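Local structure of orotidine 5'-phosphate decarboxylase (3V75) at residues R38-V43 against L75-V81; G44-H48 against F67-V72; A175-N179 against T224-L228. The protein probably catalyses the decarboxylation of orotidine 5'-phosphate to UMP, the last step of de novo UMP biosynthesis. All coordinates share one frame; numbering follows the deposited sequence. Where two conformers were deposited one is given.

Contact 1 of 3, residues R38-V43 against L75-V81; sequences RGPLCV and LGEHVAV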
ATOM      1  N   ARG A  38     -17.184  12.416 -21.888  1.00 11.68           N
ATOM      2  CA  ARG A  38     -16.488  13.580 -21.356  1.00 10.90           C
ATOM      3  C   ARG A  38     -15.097  13.765 -21.940  1.00 12.14           C
ATOM      4  O   ARG A  38     -14.458  14.797 -21.683  1.00 16.86           O
ATOM      5  CB  ARG A  38     -16.381  13.487 -19.827  1.00 10.68           C
ATOM      6  CG  ARG A  38     -17.719  13.591 -19.132  1.00 11.52           C
ATOM      7  CD  ARG A  38     -17.525  13.655 -17.644  1.00  9.71           C
ATOM      8  NE  ARG A  38     -18.790  13.904 -16.945  1.00 11.34           N
ATOM      9  CZ  ARG A  38     -18.872  14.226 -15.652  1.00 11.05           C
ATOM     10  NH1 ARG A  38     -17.757  14.343 -14.918  1.00 10.08           N
ATOM     11  NH2 ARG A  38     -20.069  14.462 -15.097  1.00 12.79           N
ATOM     12  N   GLY A  39     -14.613  12.758 -22.668  1.00 10.03           N
ATOM     13  CA  GLY A  39     -13.289  12.819 -23.280  1.00 11.84           C
ATOM     14  C   GLY A  39     -12.303  11.920 -22.550  1.00 12.57           C
ATOM     15  O   GLY A  39     -12.471  11.604 -21.348  1.00 11.45           O
ATOM     16  N   PRO A  40     -11.261  11.484 -23.263  1.00 10.18           N
ATOM     17  CA  PRO A  40     -10.328  10.500 -22.704  1.00  9.99           C
ATOM     18  C   PRO A  40      -9.260  11.156 -21.804  1.00  8.44           C
ATOM     19  O   PRO A  40      -8.111  11.362 -22.220  1.00 10.20           O
ATOM     20  CB  PRO A  40      -9.706   9.853 -23.953  1.00 10.32           C
ATOM     21  CG  PRO A  40      -9.760  10.962 -24.967  1.00  9.38           C
ATOM     22  CD  PRO A  40     -11.032  11.737 -24.691  1.00 10.38           C
ATOM     23  N   LEU A  41      -9.615  11.405 -20.557  1.00  7.63           N
ATOM     24  CA  LEU A  41      -8.688  12.039 -19.650  1.00  8.02           C
ATOM     25  C   LEU A  41      -9.009  11.677 -18.206  1.00  7.30           C
ATOM     26  O   LEU A  41     -10.179  11.671 -17.803  1.00  7.40           O
ATOM     27  CB  LEU A  41      -8.761  13.565 -19.807  1.00  9.74           C
ATOM     28  CG  LEU A  41      -7.766  14.376 -18.938  1.00 10.80           C
ATOM     29  CD1 LEU A  41      -6.378  14.063 -19.383  1.00 13.40           C
ATOM     30  CD2 LEU A  41      -8.048  15.882 -18.997  1.00 12.37           C
ATOM     31  N   CYS A  42      -7.952  11.410 -17.439  1.00  6.09           N
ATOM     32  CA  CYS A  42      -8.025  11.278 -15.991  1.00  4.96           C
ATOM     33  C   CYS A  42      -7.138  12.369 -15.403  1.00  6.13           C
ATOM     34  O   CYS A  42      -5.996  12.536 -15.840  1.00  7.34           O
ATOM     35  CB  CYS A  42      -7.456   9.903 -15.596  1.00  5.33           C
ATOM     36  SG  CYS A  42      -7.402   9.610 -13.828  1.00  6.53           S
ATOM     37  N   VAL A  43      -7.655  13.112 -14.434  1.00  6.36           N
ATOM     38  CA  VAL A  43      -6.879  14.187 -13.814  1.00  5.67           C
ATOM     39  C   VAL A  43      -6.502  13.766 -12.413  1.00  5.28           C
ATOM     40  O   VAL A  43      -7.376  13.373 -11.616  1.00  5.61           O
ATOM     41  CB  VAL A  43      -7.668  15.526 -13.796  1.00  7.49           C
ATOM     42  CG1 VAL A  43      -6.888  16.599 -13.020  1.00  8.12           C
ATOM     43  CG2 VAL A  43      -7.952  15.997 -15.220  1.00  7.88           C
ATOM     44  N   LEU A  75     -13.574  20.986 -11.947  1.00  9.74           N
ATOM     45  CA  LEU A  75     -13.478  19.923 -12.944  1.00  9.63           C
ATOM     46  C   LEU A  75     -14.467  18.759 -12.817  1.00  9.90           C
ATOM     47  O   LEU A  75     -14.583  17.974 -13.752  1.00 10.47           O
ATOM     48  CB  LEU A  75     -12.046  19.342 -12.927  1.00  8.50           C
ATOM     49  CG  LEU A  75     -10.948  20.350 -13.327  1.00  8.71           C
ATOM     50  CD1 LEU A  75      -9.594  19.644 -13.204  1.00  9.39           C
ATOM     51  CD2 LEU A  75     -11.173  20.898 -14.727  1.00 12.99           C
ATOM     52  N   GLY A  76     -15.179  18.668 -11.683  1.00  9.79           N
ATOM     53  CA  GLY A  76     -15.945  17.455 -11.379  1.00 10.33           C
ATOM     54  C   GLY A  76     -17.003  17.138 -12.415  1.00  9.67           C
ATOM     55  O   GLY A  76     -17.257  15.965 -12.681  1.00 10.42           O
ATOM     56  N   GLU A  77     -17.603  18.160 -13.015  1.00 11.65           N
ATOM     57  CA  GLU A  77     -18.620  17.934 -14.039  1.00 12.06           C
ATOM     58  C   GLU A  77     -18.049  17.746 -15.434  1.00 12.73           C
ATOM     59  O   GLU A  77     -18.803  17.445 -16.376  1.00 14.96           O
ATOM     60  CB  GLU A  77     -19.646  19.062 -14.041  1.00 13.65           C
ATOM     61  CG  GLU A  77     -20.429  19.089 -12.712  1.00 18.51           C
ATOM     62  CD  GLU A  77     -21.621  20.068 -12.722  1.00 33.76           C
ATOM     63  OE1 GLU A  77     -21.929  20.667 -13.798  1.00 32.23           O
ATOM     64  OE2 GLU A  77     -22.233  20.241 -11.639  1.00 42.24           O
ATOM     65  N   HIS A  78     -16.731  17.919 -15.576  1.00 11.67           N
ATOM     66  CA  HIS A  78     -16.125  18.048 -16.901  1.00 11.35           C
ATOM     67  C   HIS A  78     -15.174  16.969 -17.261  1.00 10.88           C
ATOM     68  O   HIS A  78     -14.957  16.706 -18.439  1.00 15.16           O
ATOM     69  CB  HIS A  78     -15.474  19.428 -17.037  1.00 15.10           C
ATOM     70  CG  HIS A  78     -16.439  20.515 -16.693  1.00 14.51           C
ATOM     71  ND1 HIS A  78     -17.577  20.751 -17.447  1.00 22.26           N
ATOM     72  CD2 HIS A  78     -16.514  21.344 -15.626  1.00 16.71           C
ATOM     73  CE1 HIS A  78     -18.297  21.704 -16.868  1.00 26.49           C
ATOM     74  NE2 HIS A  78     -17.677  22.082 -15.761  1.00 22.13           N
ATOM     75  N   VAL A  79     -14.619  16.292 -16.275  1.00 10.36           N
ATOM     76  CA  VAL A  79     -13.612  15.267 -16.588  0.76  8.30           C
ATOM     77  C   VAL A  79     -14.155  13.873 -16.397  1.00  8.59           C
ATOM     78  O   VAL A  79     -15.010  13.639 -15.522  1.00  8.40           O
ATOM     79  CB  VAL A  79     -12.275  15.376 -15.758  0.76 11.11           C
ATOM     80  CG1 VAL A  79     -11.600  16.754 -15.967  0.76 19.31           C
ATOM     81  CG2 VAL A  79     -12.514  15.072 -14.289  0.76 11.41           C
ATOM     82  N   ALA A  80     -13.697  12.966 -17.256  1.00  8.08           N
ATOM     83  CA  ALA A  80     -14.162  11.575 -17.196  1.00  8.73           C
ATOM     84  C   ALA A  80     -13.791  10.914 -15.864  1.00  6.64           C
ATOM     85  O   ALA A  80     -14.621  10.220 -15.257  1.00  7.46           O
ATOM     86  CB  ALA A  80     -13.619  10.755 -18.352  1.00  8.98           C
ATOM     87  N   VAL A  81     -12.554  11.112 -15.418  1.00  6.59           N
ATOM     88  CA  VAL A  81     -12.017  10.364 -14.286  1.00  5.89           C
ATOM     89  C   VAL A  81     -11.127  11.282 -13.461  1.00  5.42           C
ATOM     90  O   VAL A  81     -10.403  12.126 -14.026  1.00  6.06           O
ATOM     91  CB  VAL A  81     -11.135   9.177 -14.782  1.00  5.61           C
ATOM     92  CG1 VAL A  81     -10.756   8.226 -13.633  1.00  6.04           C
ATOM     93  CG2 VAL A  81     -11.822   8.412 -15.909  1.00  8.59           C
TER
HETATM   94  O   HOH W   1     -12.376  13.942 -19.574  1.00 12.79           O
HETATM   95  O   HOH W   2     -16.351  17.118 -20.680  1.00 35.19           O

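Contact 2 of 3, residues G44-H48 against F67-V72; sequences GIDPH and FSRTVV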
ATOM      1  N   GLY A  44      -5.220  13.824 -12.082  1.00  5.54           N
ATOM      2  CA  GLY A  44      -4.794  13.480 -10.732  1.00  6.18           C
ATOM      3  C   GLY A  44      -5.318  14.498  -9.737  1.00  6.44           C
ATOM      4  O   GLY A  44      -5.499  15.691 -10.054  1.00  8.65           O
ATOM      5  N   ILE A  45      -5.583  14.059  -8.507  1.00  6.42           N
ATOM      6  CA  ILE A  45      -5.804  15.024  -7.431  1.00  6.90           C
ATOM      7  C   ILE A  45      -4.609  14.804  -6.508  1.00  6.68           C
ATOM      8  O   ILE A  45      -4.571  13.834  -5.704  1.00  6.81           O
ATOM      9  CB  ILE A  45      -7.131  14.812  -6.701  1.00  7.61           C
ATOM     10  CG1 ILE A  45      -8.291  14.777  -7.695  1.00  8.63           C
ATOM     11  CG2 ILE A  45      -7.349  15.908  -5.642  1.00  9.18           C
ATOM     12  CD1 ILE A  45      -9.701  14.638  -7.042  1.00  9.81           C
ATOM     13  N   ASP A  46      -3.605  15.679  -6.652  1.00  8.84           N
ATOM     14  CA  ASP A  46      -2.269  15.453  -6.117  1.00  7.92           C
ATOM     15  C   ASP A  46      -1.817  16.618  -5.243  1.00  9.17           C
ATOM     16  O   ASP A  46      -0.983  17.432  -5.670  1.00  9.44           O
ATOM     17  CB  ASP A  46      -1.268  15.304  -7.280  1.00  9.10           C
ATOM     18  CG  ASP A  46      -1.541  14.093  -8.111  1.00  9.64           C
ATOM     19  OD1 ASP A  46      -1.808  13.020  -7.549  1.00  9.27           O
ATOM     20  OD2 ASP A  46      -1.528  14.194  -9.356  1.00 10.75           O
ATOM     21  N   PRO A  47      -2.389  16.752  -4.038  1.00  7.36           N
ATOM     22  CA  PRO A  47      -2.095  17.926  -3.203  1.00  7.97           C
ATOM     23  C   PRO A  47      -0.773  17.742  -2.454  1.00  9.43           C
ATOM     24  O   PRO A  47      -0.746  17.750  -1.205  1.00 11.20           O
ATOM     25  CB  PRO A  47      -3.279  17.980  -2.218  1.00  8.68           C
ATOM     26  CG  PRO A  47      -3.700  16.500  -2.120  1.00  8.33           C
ATOM     27  CD  PRO A  47      -3.520  15.959  -3.532  1.00  8.26           C
ATOM     28  N   HIS A  48       0.321  17.560  -3.183  1.00  8.71           N
ATOM     29  CA  HIS A  48       1.630  17.553  -2.521  1.00 10.57           C
ATOM     30  C   HIS A  48       2.066  18.958  -2.159  1.00 12.44           C
ATOM     31  O   HIS A  48       1.522  19.956  -2.666  1.00 11.62           O
ATOM     32  CB  HIS A  48       2.709  16.824  -3.338  1.00 14.23           C
ATOM     33  CG  HIS A  48       2.754  17.184  -4.785  1.00 14.52           C
ATOM     34  ND1 HIS A  48       3.204  18.411  -5.243  1.00 17.70           N
ATOM     35  CD2 HIS A  48       2.457  16.452  -5.891  1.00 17.76           C
ATOM     36  CE1 HIS A  48       3.174  18.418  -6.566  1.00 14.52           C
ATOM     37  NE2 HIS A  48       2.713  17.246  -6.985  1.00 15.87           N
ATOM     38  N   PHE A  67      -7.437  22.995  -1.778  1.00 10.73           N
ATOM     39  CA  PHE A  67      -6.959  22.481  -3.069  1.00 11.22           C
ATOM     40  C   PHE A  67      -7.965  21.455  -3.612  1.00 11.08           C
ATOM     41  O   PHE A  67      -8.414  21.528  -4.769  1.00 10.79           O
ATOM     42  CB  PHE A  67      -5.604  21.813  -2.851  1.00  9.94           C
ATOM     43  CG  PHE A  67      -5.000  21.196  -4.078  1.00 10.05           C
ATOM     44  CD1 PHE A  67      -5.340  19.905  -4.475  1.00 13.41           C
ATOM     45  CD2 PHE A  67      -4.044  21.886  -4.825  1.00 11.55           C
ATOM     46  CE1 PHE A  67      -4.766  19.325  -5.593  1.00 11.67           C
ATOM     47  CE2 PHE A  67      -3.439  21.295  -5.957  1.00 11.67           C
ATOM     48  CZ  PHE A  67      -3.815  20.014  -6.344  1.00 13.10           C
ATOM     49  N   SER A  68      -8.272  20.460  -2.788  1.00 11.22           N
ATOM     50  CA  SER A  68      -9.128  19.358  -3.215  1.00 10.10           C
ATOM     51  C   SER A  68     -10.532  19.846  -3.594  1.00 10.17           C
ATOM     52  O   SER A  68     -11.106  19.441  -4.628  1.00 11.55           O
ATOM     53  CB  SER A  68      -9.171  18.319  -2.083  1.00 11.81           C
ATOM     54  OG  SER A  68      -7.867  17.794  -1.891  1.00 12.70           O
ATOM     55  N   ARG A  69     -11.070  20.741  -2.786  1.00 12.37           N
ATOM     56  CA  ARG A  69     -12.379  21.283  -3.057  1.00 14.97           C
ATOM     57  C   ARG A  69     -12.398  22.033  -4.390  1.00 13.39           C
ATOM     58  O   ARG A  69     -13.347  21.901  -5.172  1.00 14.85           O
ATOM     59  CB  ARG A  69     -12.785  22.210  -1.905  1.00 17.77           C
ATOM     60  CG  ARG A  69     -14.093  22.878  -2.145  1.00 19.45           C
ATOM     61  CD  ARG A  69     -14.517  23.674  -0.911  1.00 22.37           C
ATOM     62  NE  ARG A  69     -15.661  24.487  -1.298  1.00 28.83           N
ATOM     63  CZ  ARG A  69     -16.386  25.191  -0.443  1.00 35.53           C
ATOM     64  NH1 ARG A  69     -16.061  25.155   0.855  1.00 31.03           N
ATOM     65  NH2 ARG A  69     -17.420  25.912  -0.899  1.00 35.50           N
ATOM     66  N   THR A  70     -11.368  22.830  -4.647  1.00 13.04           N
ATOM     67  CA  THR A  70     -11.326  23.617  -5.873  1.00 13.52           C
ATOM     68  C   THR A  70     -11.205  22.707  -7.088  1.00 11.63           C
ATOM     69  O   THR A  70     -11.845  22.962  -8.125  1.00 10.48           O
ATOM     70  CB  THR A  70     -10.139  24.598  -5.832  1.00 14.75           C
ATOM     71  OG1 THR A  70     -10.437  25.596  -4.862  1.00 16.78           O
ATOM     72  CG2 THR A  70      -9.890  25.233  -7.209  1.00 16.03           C
ATOM     73  N   VAL A  71     -10.389  21.653  -6.979  1.00 10.60           N
ATOM     74  CA  VAL A  71     -10.229  20.740  -8.108  1.00  8.80           C
ATOM     75  C   VAL A  71     -11.558  20.132  -8.487  1.00  8.79           C
ATOM     76  O   VAL A  71     -11.920  20.128  -9.665  1.00  9.32           O
ATOM     77  CB  VAL A  71      -9.170  19.637  -7.866  1.00  8.40           C
ATOM     78  CG1 VAL A  71      -9.188  18.613  -9.025  1.00 10.77           C
ATOM     79  CG2 VAL A  71      -7.772  20.280  -7.713  1.00 11.66           C
ATOM     80  N   VAL A  72     -12.322  19.645  -7.501  1.00  8.86           N
ATOM     81  CA  VAL A  72     -13.600  19.031  -7.847  1.00  9.78           C
ATOM     82  C   VAL A  72     -14.644  20.044  -8.292  1.00 10.75           C
ATOM     83  O   VAL A  72     -15.432  19.769  -9.205  1.00 10.24           O
ATOM     84  CB  VAL A  72     -14.120  18.163  -6.687  1.00 10.63           C
ATOM     85  CG1 VAL A  72     -15.471  17.575  -7.051  1.00 12.57           C
ATOM     86  CG2 VAL A  72     -13.086  17.059  -6.378  1.00 12.70           C
TER

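Contact 3 of 3, residues A175-N179 against T224-L228; sequences ALTSN and TLGDL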
ATOM      1  N   ALA A 175       1.813  -2.899 -13.382  1.00  4.99           N
ATOM      2  CA  ALA A 175       2.462  -3.816 -14.314  1.00  4.67           C
ATOM      3  C   ALA A 175       3.831  -3.298 -14.752  1.00  5.37           C
ATOM      4  O   ALA A 175       4.850  -3.933 -14.525  1.00  5.45           O
ATOM      5  CB  ALA A 175       1.563  -4.095 -15.523  1.00  6.32           C
ATOM      6  N   LEU A 176       3.843  -2.119 -15.377  1.00  3.67           N
ATOM      7  CA  LEU A 176       5.058  -1.539 -15.968  1.00  4.98           C
ATOM      8  C   LEU A 176       5.110  -0.059 -15.587  1.00  6.65           C
ATOM      9  O   LEU A 176       4.232   0.720 -15.974  1.00  6.59           O
ATOM     10  CB  LEU A 176       4.983  -1.671 -17.479  1.00  4.79           C
ATOM     11  CG  LEU A 176       5.169  -3.111 -17.966  1.00  5.32           C
ATOM     12  CD1 LEU A 176       4.670  -3.285 -19.383  1.00  7.76           C
ATOM     13  CD2 LEU A 176       6.662  -3.530 -17.838  1.00  7.21           C
ATOM     14  N   THR A 177       6.137   0.341 -14.850  1.00  6.65           N
ATOM     15  CA  THR A 177       6.257   1.746 -14.426  1.00  7.34           C
ATOM     16  C   THR A 177       7.546   2.369 -14.936  1.00  6.78           C
ATOM     17  O   THR A 177       8.523   1.669 -15.218  1.00  8.02           O
ATOM     18  CB  THR A 177       6.138   1.857 -12.904  1.00  8.45           C
ATOM     19  OG1 THR A 177       7.142   1.033 -12.261  1.00  7.03           O
ATOM     20  CG2 THR A 177       4.727   1.417 -12.474  1.00 10.21           C
ATOM     21  N   SER A 178       7.557   3.708 -15.073  1.00  9.01           N
ATOM     22  CA  SER A 178       8.681   4.353 -15.736  1.00 12.06           C
ATOM     23  C   SER A 178       9.720   4.922 -14.802  1.00  9.35           C
ATOM     24  O   SER A 178      10.690   5.539 -15.255  1.00 11.97           O
ATOM     25  CB  SER A 178       8.174   5.447 -16.679  1.00 13.29           C
ATOM     26  OG  SER A 178       7.676   6.501 -15.890  1.00 18.08           O
ATOM     27  N   ASN A 179       9.590   4.665 -13.490  1.00  8.56           N
ATOM     28  CA  ASN A 179      10.651   5.070 -12.577  1.00  7.94           C
ATOM     29  C   ASN A 179      11.944   4.309 -12.901  1.00  8.06           C
ATOM     30  O   ASN A 179      11.875   3.230 -13.508  1.00  9.82           O
ATOM     31  CB  ASN A 179      10.219   4.883 -11.113  1.00  6.05           C
ATOM     32  CG  ASN A 179       9.808   3.438 -10.811  1.00  6.49           C
ATOM     33  OD1 ASN A 179       8.839   2.918 -11.402  1.00  8.66           O
ATOM     34  ND2 ASN A 179      10.546   2.791  -9.900  1.00  5.90           N
ATOM     35  N   THR A 224       5.655   6.860 -20.526  1.00  7.73           N
ATOM     36  CA  THR A 224       6.984   7.295 -20.969  1.00  9.02           C
ATOM     37  C   THR A 224       7.954   6.123 -21.157  1.00 10.10           C
ATOM     38  O   THR A 224       9.133   6.337 -21.447  1.00 12.05           O
ATOM     39  CB  THR A 224       7.619   8.326 -20.009  1.00 10.49           C
ATOM     40  OG1 THR A 224       7.762   7.747 -18.703  1.00 12.83           O
ATOM     41  CG2 THR A 224       6.749   9.579 -19.888  1.00 13.91           C
ATOM     42  N   LEU A 225       7.493   4.892 -20.972  1.00  8.02           N
ATOM     43  CA  LEU A 225       8.360   3.740 -21.228  1.00  8.37           C
ATOM     44  C   LEU A 225       8.639   3.542 -22.718  1.00  9.45           C
ATOM     45  O   LEU A 225       7.779   3.849 -23.553  1.00 10.14           O
ATOM     46  CB  LEU A 225       7.710   2.472 -20.655  1.00  7.93           C
ATOM     47  CG  LEU A 225       7.815   2.397 -19.138  1.00  7.53           C
ATOM     48  CD1 LEU A 225       6.882   1.308 -18.605  1.00  9.47           C
ATOM     49  CD2 LEU A 225       9.252   2.094 -18.745  1.00  9.78           C
ATOM     50  N   GLY A 226       9.822   3.012 -23.039  1.00  8.51           N
ATOM     51  CA  GLY A 226      10.252   2.845 -24.422  1.00  9.75           C
ATOM     52  C   GLY A 226      10.182   1.427 -24.969  1.00  9.86           C
ATOM     53  O   GLY A 226      10.430   1.191 -26.163  1.00 12.02           O
ATOM     54  N   ASP A 227       9.833   0.484 -24.091  1.00  9.25           N
ATOM     55  CA  ASP A 227       9.862  -0.935 -24.469  1.00  8.11           C
ATOM     56  C   ASP A 227       8.469  -1.570 -24.396  1.00  7.91           C
ATOM     57  O   ASP A 227       8.350  -2.801 -24.284  1.00  7.53           O
ATOM     58  CB  ASP A 227      10.892  -1.720 -23.628  1.00  9.57           C
ATOM     59  CG  ASP A 227      10.733  -1.494 -22.120  1.00 12.15           C
ATOM     60  OD1 ASP A 227       9.717  -0.874 -21.653  1.00 11.17           O
ATOM     61  OD2 ASP A 227      11.640  -1.945 -21.361  1.00 14.01           O
ATOM     62  N   LEU A 228       7.413  -0.765 -24.504  1.00  6.44           N
ATOM     63  CA  LEU A 228       6.065  -1.332 -24.441  1.00  7.35           C
ATOM     64  C   LEU A 228       5.767  -2.278 -25.598  1.00  7.57           C
ATOM     65  O   LEU A 228       4.869  -3.134 -25.495  1.00  8.14           O
ATOM     66  CB  LEU A 228       4.997  -0.249 -24.357  1.00  7.68           C
ATOM     67  CG  LEU A 228       5.105   0.607 -23.093  1.00  6.92           C
ATOM     68  CD1 LEU A 228       3.947   1.610 -23.041  1.00  9.53           C
ATOM     69  CD2 LEU A 228       5.111  -0.250 -21.814  1.00  6.82           C
TER
HETATM   70  O   HOH W   3       5.158   7.121 -17.296  1.00 15.85           O

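Contact 1 of 3, residues R38-V43 against L75-V81
C42 and V43, at the start of strand 42-45, pack closely on V81, where the first two strands of the TIM barrel come together in parallel. The V43 N-H reaches V81 O at 2.9 Å in a nearly straight bond (160°), and that same carbonyl takes a CA-H...O contact from C42. Earlier in both segments, the bond from V81 N to L41 O is weak, 3.4 Å. C42 lays SG against V81 CG1 at 3.6 Å, while V43 CG1 meets L75 CD1 at 4.1 Å, the two side chains crossing at about a right angle. A80 fits CB against G39 O.

Toward R38, at the end of helix 27-38, the contact is looser, more polar and partly open to solvent. The extended side chain of R38 carries its guanidinium to the turn after helix 61-75, where NH1 bonds to V79 O (2.9 Å) and G76 O (2.8 Å). The first carbonyl lies in the guanidinium plane; E77 O sits over one face, and NH2 goes on to A110 O. One water links G39 O to A80 N. With several main-chain carbonyls gathered round it, the R38 charge is probably stabilised by peptide dipoles, and no carboxylate touches it within this contact.

Contact 2 of 3, residues G44-H48 against F67-V72
I45 and P47 meet F67 and V71 in an apolar strand-on-helix contact with no hydrogen bond across it, at the place where strand 42-45 ends and helix 61-75 packs on the outside of the barrel. The F67 ring does much of the work. With its CG anti to the backbone N (chi1 178°), it reaches out from the helix to the chain leaving the strand. P47 lies over one face, its CA 4.1 Å from the ring centroid and 19° off the normal, a CH-pi contact, and its CB comes down on F67 CD1 at 3.6 Å. I45 CG2 stands instead at the ring edge, 4.3 Å from F67 CE1, so one aromatic group serves both residues.

The other branch of I45 runs along the helix. Its CG1 is 4.2 Å from V71 CG1, the two side chains passing alongside with opposite headings, and CD1 goes on to V72 CG2 at the same 4.2 Å. P47 centres an inverse gamma turn, which brings the chain round to H48 at the N-cap of the next helix. D46 points away from helix 61-75, and its OD2 bonds to S270 OG.

Helix 93-109 packs alongside, with T103 touching I45, S68 and V72; F67 also packs on helix 49-54 and meets the W55 ring, while F88 and F89 of helix 86-90 lie against P47.

Contact 3 of 3, residues A175-N179 against T224-L228
L225 packs against L176, the last residue of strand 170-176, and S178 just beyond it. From CB, its CG lies anti to the carbonyl carbon (chi1 -75°), which carries the branch point over S178, 3.9 Å from S178 CB. There the chain forks. CD1 goes to L176 CB at 3.7 Å, and CD2 comes against T177 O at 3.6 Å with S178 CA close behind. Replacing L225 with an alanine would probably open a gap beside L176 and leave the backbone at T177 and S178 without the apolar cover this side chain gives.

In the TIM barrel these are the loops that follow strands five and six at their C-terminal ends, where active sites of this fold lie; the side chain of T177 is about 6 Å from that of K119, the predicted proton donor. L176 also sends CD1 to L228 CD2 at 3.9 Å, the two leucines lying antiparallel alongside each other.

At the more polar end S178 OG lies 3.1 Å from T224 OG1, and a water bonded to S178 OG at 2.9 Å accepts from T224 N. On the far side of the 175-179 chain, T177 OG1 donates to N179 OD1 at 2.7 Å, while N179 ND2 bonds to L152 O of the second subunit.

How the contacts relate
From the N terminus the chain passes helix 27-38 and enters strand 42-45 through 38-43, then runs straight on into 44-48. Contact 2 closes the inner loop when helix 61-75 comes back at 67-72; contact 1 closes the outer one as the chain leaves that helix and starts strand 81-84. Contact 2 is thus nested in contact 1: contact 1 pairs the two parallel strands of a beta-alpha-beta unit and contact 2 packs its helix 61-75 on the first of them. Contact 3 follows in series, closing a separate loop of 44 residues that includes strand 217-221, about 24 Å from contact 1 and 26 Å from contact 2, centre to centre. The closed barrel sheet connects all three.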